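PDB 5HMQ: 3-dehydroshikimate dehydratase from Pseudomonas putida, which catalyses the metal-dependent dehydration of 3-dehydroshikimate to protocatechuate, an intermediate in the degradation of quinate and shikimate. Local coordinates for residues T171-G176 with M202-W207; N145-V150 with V164-F169. One frame throughout, in Å; residues are numbered along the deposited sequence.

Contact 1: T171-G176 with M202-W207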
loop_
_atom_site.group_PDB
_atom_site.type_symbol
_atom_site.label_atom_id
_atom_site.label_comp_id
_atom_site.label_asym_id
_atom_site.label_seq_id
_atom_site.Cartn_x
_atom_site.Cartn_y
_atom_site.Cartn_z
ATOM N N THR C 171 -18.351 3.620 21.008
ATOM C CA THR C 171 -19.584 4.340 21.298
ATOM C C THR C 171 -20.383 4.617 20.028
ATOM O O THR C 171 -21.586 4.346 19.972
ATOM C CB THR C 171 -19.268 5.646 22.030
ATOM O OG1 THR C 171 -18.702 5.347 23.313
ATOM C CG2 THR C 171 -20.535 6.473 22.217
ATOM N N LEU C 172 -19.733 5.163 18.999
ATOM C CA LEU C 172 -20.453 5.590 17.805
ATOM C C LEU C 172 -20.812 4.439 16.868
ATOM O O LEU C 172 -21.754 4.579 16.081
ATOM C CB LEU C 172 -19.640 6.644 17.050
ATOM C CG LEU C 172 -19.405 7.956 17.806
ATOM C CD1 LEU C 172 -18.708 8.979 16.922
ATOM C CD2 LEU C 172 -20.720 8.510 18.334
ATOM N N SER C 173 -20.100 3.308 16.936
ATOM C CA SER C 173 -20.466 2.170 16.096
ATOM C C SER C 173 -21.809 1.581 16.504
ATOM O O SER C 173 -22.518 1.016 15.664
ATOM C CB SER C 173 -19.386 1.090 16.155
ATOM O OG SER C 173 -19.267 0.558 17.464
ATOM N N LEU C 174 -22.168 1.695 17.778
ATOM C CA LEU C 174 -23.476 1.300 18.272
ATOM C C LEU C 174 -24.486 2.436 18.215
ATOM O O LEU C 174 -25.573 2.311 18.789
ATOM C CB LEU C 174 -23.356 0.783 19.706
ATOM C CG LEU C 174 -22.376 -0.368 19.928
ATOM C CD1 LEU C 174 -22.077 -0.525 21.405
ATOM C CD2 LEU C 174 -22.951 -1.657 19.375
ATOM N N LYS C 175 -24.147 3.535 17.538
ATOM C CA LYS C 175 -24.991 4.731 17.477
ATOM C C LYS C 175 -25.297 5.277 18.868
ATOM O O LYS C 175 -26.383 5.808 19.114
ATOM C CB LYS C 175 -26.288 4.469 16.705
ATOM C CG LYS C 175 -26.081 4.177 15.225
ATOM C CD LYS C 175 -27.392 3.832 14.541
ATOM C CE LYS C 175 -27.186 3.520 13.067
ATOM N NZ LYS C 175 -26.728 4.712 12.298
ATOM N N GLY C 176 -24.350 5.137 19.791
ATOM C CA GLY C 176 -24.552 5.647 21.131
ATOM C C GLY C 176 -24.574 7.163 21.164
ATOM O O GLY C 176 -23.959 7.841 20.339
HETATM N N MSE C 202 -22.281 -3.885 9.497
HETATM C CA MSE C 202 -21.309 -4.955 9.636
HETATM C C MSE C 202 -21.210 -5.407 11.083
HETATM O O MSE C 202 -21.501 -4.632 11.996
HETATM C CB MSE C 202 -19.950 -4.472 9.130
HETATM C CG MSE C 202 -18.870 -5.525 9.037
HETATM SE SE MSE C 202 -17.244 -4.700 8.373
HETATM C CE MSE C 202 -16.131 -6.280 8.210
ATOM N N ASP C 203 -20.821 -6.663 11.291
ATOM C CA ASP C 203 -20.497 -7.129 12.631
ATOM C C ASP C 203 -19.483 -6.183 13.257
ATOM O O ASP C 203 -18.415 -5.941 12.686
ATOM C CB ASP C 203 -19.945 -8.555 12.565
ATOM C CG ASP C 203 -19.554 -9.097 13.924
ATOM O OD1 ASP C 203 -20.460 -9.376 14.737
ATOM O OD2 ASP C 203 -18.338 -9.246 14.178
ATOM N N VAL C 204 -19.824 -5.647 14.431
ATOM C CA VAL C 204 -19.046 -4.548 14.999
ATOM C C VAL C 204 -17.623 -4.990 15.314
ATOM O O VAL C 204 -16.684 -4.189 15.233
ATOM C CB VAL C 204 -19.766 -3.971 16.233
ATOM C CG1 VAL C 204 -19.045 -2.741 16.737
ATOM C CG2 VAL C 204 -21.200 -3.618 15.879
ATOM N N LEU C 205 -17.429 -6.267 15.648
ATOM C CA LEU C 205 -16.084 -6.763 15.921
ATOM C C LEU C 205 -15.218 -6.721 14.669
ATOM O O LEU C 205 -14.072 -6.260 14.711
ATOM C CB LEU C 205 -16.153 -8.186 16.475
ATOM C CG LEU C 205 -14.810 -8.903 16.643
ATOM C CD1 LEU C 205 -14.184 -8.646 17.990
ATOM C CD2 LEU C 205 -14.987 -10.396 16.420
ATOM N N GLU C 206 -15.754 -7.190 13.540
ATOM C CA GLU C 206 -15.011 -7.116 12.286
ATOM C C GLU C 206 -14.932 -5.682 11.778
ATOM O O GLU C 206 -13.925 -5.291 11.176
ATOM C CB GLU C 206 -15.665 -8.019 11.240
ATOM C CG GLU C 206 -15.937 -9.444 11.707
ATOM C CD GLU C 206 -14.687 -10.302 11.759
ATOM O OE1 GLU C 206 -13.677 -9.934 11.120
ATOM O OE2 GLU C 206 -14.717 -11.350 12.441
ATOM N N TRP C 207 -15.983 -4.893 12.013
ATOM C CA TRP C 207 -15.963 -3.471 11.686
ATOM C C TRP C 207 -14.821 -2.757 12.400
ATOM O O TRP C 207 -14.112 -1.943 11.796
ATOM C CB TRP C 207 -17.318 -2.861 12.056
ATOM C CG TRP C 207 -17.548 -1.431 11.663
ATOM C CD1 TRP C 207 -16.738 -0.636 10.907
ATOM C CD2 TRP C 207 -18.691 -0.635 12.000
ATOM N NE1 TRP C 207 -17.300 0.611 10.764
ATOM C CE2 TRP C 207 -18.500 0.636 11.426
ATOM C CE3 TRP C 207 -19.855 -0.874 12.737
ATOM C CZ2 TRP C 207 -19.430 1.664 11.564
ATOM C CZ3 TRP C 207 -20.776 0.147 12.874
ATOM C CH2 TRP C 207 -20.559 1.400 12.291
#
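Ser173 meets both Val204 and Trp207, and the three side chains carry this contact. The serine CB lies over one face of the indole. It sits 4.1 Å from the centroid of the Trp207 six-membered ring and 26° off the ring normal, a CH-pi contact. CZ3 of the same Trp207 ring also comes 3.4 Å from Ser173 O. With chi1 at -174°, CG of Trp207 points opposite to the backbone N, and the indole extends toward the serine. Its ring also packs edge-to-face with Phe169, and NE1 makes a weak hydrogen bond to Pro198 O.

Val204 comes to the serine from beside the indole. Its CG1 branch touches the hydroxyl, 3.4 Å from Ser173 OG. A methyl can meet the oxygen only by van der Waals contact; the hydroxyl is hydrogen-bonded to Phe169 O, one turn back. The other branch, CG2, faces Leu174 more loosely, 4.4 Å from Leu174 CD2. Both Leu174 and Val204 also rest on Ala139.

A helix ends on one segment and another begins on the other. Helix 168-172 ends in a Schellman motif. Gly176 N bonds to Thr171 O at 2.9 Å, Lys175 N bonds to Leu172 O, and Lys175 takes the positive phi. Helix 204-211 has Asp203 as N-cap. Its OD2 accepts a weak bond from Glu206 N. The Glu206 carboxylate forms salt bridges with Arg209 and with Arg597 of the second subunit.

The serine side chain is about 7 Å from that of Asp167, a ligand of the catalytic metal. The arrangement belongs to the loop region after strands 162-167 and 189-194, at the catalytic end of a xylose isomerase-like TIM barrel.

Contact 2: N145-V150 with V164-F169. With MG (magnesium ion), chain K.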
loop_
_atom_site.group_PDB
_atom_site.type_symbol
_atom_site.label_atom_id
_atom_site.label_comp_id
_atom_site.label_asym_id
_atom_site.label_seq_id
_atom_site.Cartn_x
_atom_site.Cartn_y
_atom_site.Cartn_z
ATOM N N ASN C 145 -21.098 -3.036 27.338
ATOM C CA ASN C 145 -20.731 -2.645 25.984
ATOM C C ASN C 145 -21.016 -1.179 25.678
ATOM O O ASN C 145 -20.974 -0.792 24.502
ATOM C CB ASN C 145 -21.446 -3.541 24.961
ATOM C CG ASN C 145 -22.922 -3.219 24.832
ATOM O OD1 ASN C 145 -23.594 -2.920 25.820
ATOM N ND2 ASN C 145 -23.438 -3.289 23.611
ATOM N N THR C 146 -21.289 -0.350 26.684
ATOM C CA THR C 146 -21.514 1.075 26.484
ATOM C C THR C 146 -20.756 1.842 27.557
ATOM O O THR C 146 -20.439 1.305 28.621
ATOM C CB THR C 146 -23.003 1.448 26.547
ATOM O OG1 THR C 146 -23.524 1.120 27.839
ATOM C CG2 THR C 146 -23.795 0.701 25.482
ATOM N N TYR C 147 -20.470 3.115 27.271
ATOM C CA TYR C 147 -19.798 3.940 28.269
ATOM C C TYR C 147 -20.701 4.220 29.462
ATOM O O TYR C 147 -20.206 4.414 30.578
ATOM C CB TYR C 147 -19.313 5.254 27.648
ATOM C CG TYR C 147 -20.392 6.297 27.440
ATOM C CD1 TYR C 147 -20.723 7.196 28.450
ATOM C CD2 TYR C 147 -21.064 6.396 26.230
ATOM C CE1 TYR C 147 -21.706 8.148 28.267
ATOM C CE2 TYR C 147 -22.046 7.352 26.035
ATOM C CZ TYR C 147 -22.363 8.226 27.057
ATOM O OH TYR C 147 -23.339 9.177 26.869
ATOM N N GLN C 148 -22.020 4.259 29.246
ATOM C CA GLN C 148 -22.944 4.480 30.355
ATOM C C GLN C 148 -22.832 3.375 31.398
ATOM O O GLN C 148 -22.804 3.652 32.603
ATOM C CB GLN C 148 -24.378 4.578 29.836
ATOM C CG GLN C 148 -24.641 5.764 28.923
ATOM C CD GLN C 148 -24.376 5.444 27.463
ATOM O OE1 GLN C 148 -23.572 4.569 27.143
ATOM N NE2 GLN C 148 -25.058 6.150 26.569
ATOM N N GLN C 149 -22.763 2.116 30.955
ATOM C CA GLN C 149 -22.583 1.009 31.890
ATOM C C GLN C 149 -21.227 1.084 32.580
ATOM O O GLN C 149 -21.110 0.754 33.766
ATOM C CB GLN C 149 -22.739 -0.328 31.167
ATOM C CG GLN C 149 -24.134 -0.591 30.634
ATOM C CD GLN C 149 -24.165 -1.742 29.646
ATOM O OE1 GLN C 149 -23.642 -1.637 28.537
ATOM N NE2 GLN C 149 -24.781 -2.849 30.046
ATOM N N VAL C 150 -20.191 1.498 31.849
ATOM C CA VAL C 150 -18.866 1.645 32.447
ATOM C C VAL C 150 -18.911 2.653 33.586
ATOM O O VAL C 150 -18.441 2.383 34.697
ATOM C CB VAL C 150 -17.835 2.050 31.377
ATOM C CG1 VAL C 150 -16.579 2.611 32.034
ATOM C CG2 VAL C 150 -17.490 0.862 30.512
ATOM N N VAL C 164 -12.699 5.863 33.917
ATOM C CA VAL C 164 -13.353 5.532 32.658
ATOM C C VAL C 164 -12.398 5.820 31.508
ATOM O O VAL C 164 -11.701 6.844 31.505
ATOM C CB VAL C 164 -14.666 6.324 32.501
ATOM C CG1 VAL C 164 -15.301 6.055 31.141
ATOM C CG2 VAL C 164 -15.631 5.967 33.622
ATOM N N ILE C 165 -12.358 4.915 30.535
ATOM C CA ILE C 165 -11.668 5.142 29.272
ATOM C C ILE C 165 -12.715 5.158 28.168
ATOM O O ILE C 165 -13.545 4.246 28.082
ATOM C CB ILE C 165 -10.591 4.075 28.997
ATOM C CG1 ILE C 165 -9.390 4.283 29.926
ATOM C CG2 ILE C 165 -10.161 4.109 27.532
ATOM C CD1 ILE C 165 -8.173 3.460 29.557
ATOM N N LEU C 166 -12.682 6.199 27.337
ATOM C CA LEU C 166 -13.656 6.390 26.273
ATOM C C LEU C 166 -13.011 6.132 24.918
ATOM O O LEU C 166 -11.888 6.575 24.658
ATOM C CB LEU C 166 -14.245 7.804 26.308
ATOM C CG LEU C 166 -15.010 8.196 27.574
ATOM C CD1 LEU C 166 -15.353 9.679 27.563
ATOM C CD2 LEU C 166 -16.269 7.356 27.723
ATOM N N ASP C 167 -13.743 5.429 24.056
ATOM C CA ASP C 167 -13.283 5.054 22.724
ATOM C C ASP C 167 -14.375 5.435 21.736
ATOM O O ASP C 167 -15.477 4.876 21.785
ATOM C CB ASP C 167 -12.975 3.551 22.658
ATOM C CG ASP C 167 -12.440 3.105 21.305
ATOM O OD1 ASP C 167 -13.033 3.454 20.261
ATOM O OD2 ASP C 167 -11.419 2.385 21.287
ATOM N N SER C 168 -14.066 6.373 20.838
ATOM C CA SER C 168 -15.095 6.928 19.964
ATOM C C SER C 168 -15.722 5.865 19.071
ATOM O O SER C 168 -16.919 5.943 18.771
ATOM C CB SER C 168 -14.518 8.061 19.113
ATOM O OG SER C 168 -13.494 7.590 18.256
ATOM N N PHE C 169 -14.954 4.862 18.644
ATOM C CA PHE C 169 -15.538 3.839 17.783
ATOM C C PHE C 169 -16.537 2.981 18.547
ATOM O O PHE C 169 -17.644 2.725 18.063
ATOM C CB PHE C 169 -14.459 2.954 17.157
ATOM C CG PHE C 169 -15.022 1.898 16.244
ATOM C CD1 PHE C 169 -15.483 0.691 16.750
ATOM C CD2 PHE C 169 -15.129 2.129 14.883
ATOM C CE1 PHE C 169 -16.031 -0.261 15.918
ATOM C CE2 PHE C 169 -15.668 1.173 14.044
ATOM C CZ PHE C 169 -16.115 -0.024 14.563
HETATM MG MG MG K . -10.104 1.197 22.413
HETATM O O HOH W 1 -8.697 0.160 23.442
HETATM O O HOH W 2 -10.718 -0.547 21.708
#
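Val150 and Val164 make the closely packed end of this contact, their side chains crossing at a slant. One methyl of the helix residue meets both methyls of the strand residue: Val150 CG1 is 3.8 Å from Val164 CG1 and the same from CG2. The chi1 of 163° sets this CG1 branch opposite the backbone N of Val150, where it faces the strand.

One turn earlier in the helix, Tyr147 CB touches Leu166 CD2 at 3.7 Å. All four residues are buried. The tyrosine ring then leads away from the strand, and its OH is hydrogen-bonded to Asp177 O. Leu166 is backed by Phe225 and Ile229 of helix 222-231.

The contact joins the helix and second strand of a beta-alpha-beta unit of the TIM barrel, made of strand 132-136, helix 147-157 and strand 162-167. At the end of that strand Asp167 OD2 binds the magnesium ion at 2.1 Å. Glu136, Gln193, Glu241 and two waters complete the site. Asp167 OD1 takes a weak bond from Phe169 N.

The start of the helix is the looser, partly exposed side. Here Gln149 folds back on its own segment. Its OE1 accepts from Asn145 N at 3.1 Å and from Thr146 OG1 at 2.8 Å, on opposite faces of the amide plane. Thr146, the N-cap, accepts a weak bond from Gln149 N.

Overall arrangement
Both contacts lie in the N-terminal TIM-barrel domain, and their centres are about 12 Å apart. Along the chain they come in series: contact 2 closes before contact 1 opens. They share helix 168-172, which follows strand 162-167. Contact 2 joins that strand to helix 147-157. Contact 1 joins the far end of the short helix to helix 204-211, which follows strand 189-194. The two also touch directly. Thr171 OG1 is 3.9 Å from Tyr147 CD2, and Leu174 CD1 is 3.3 Å from Asn145 O. Asp167 lies at the junction of strand 162-167 and helix 168-172, so both contacts lie close to the metal site.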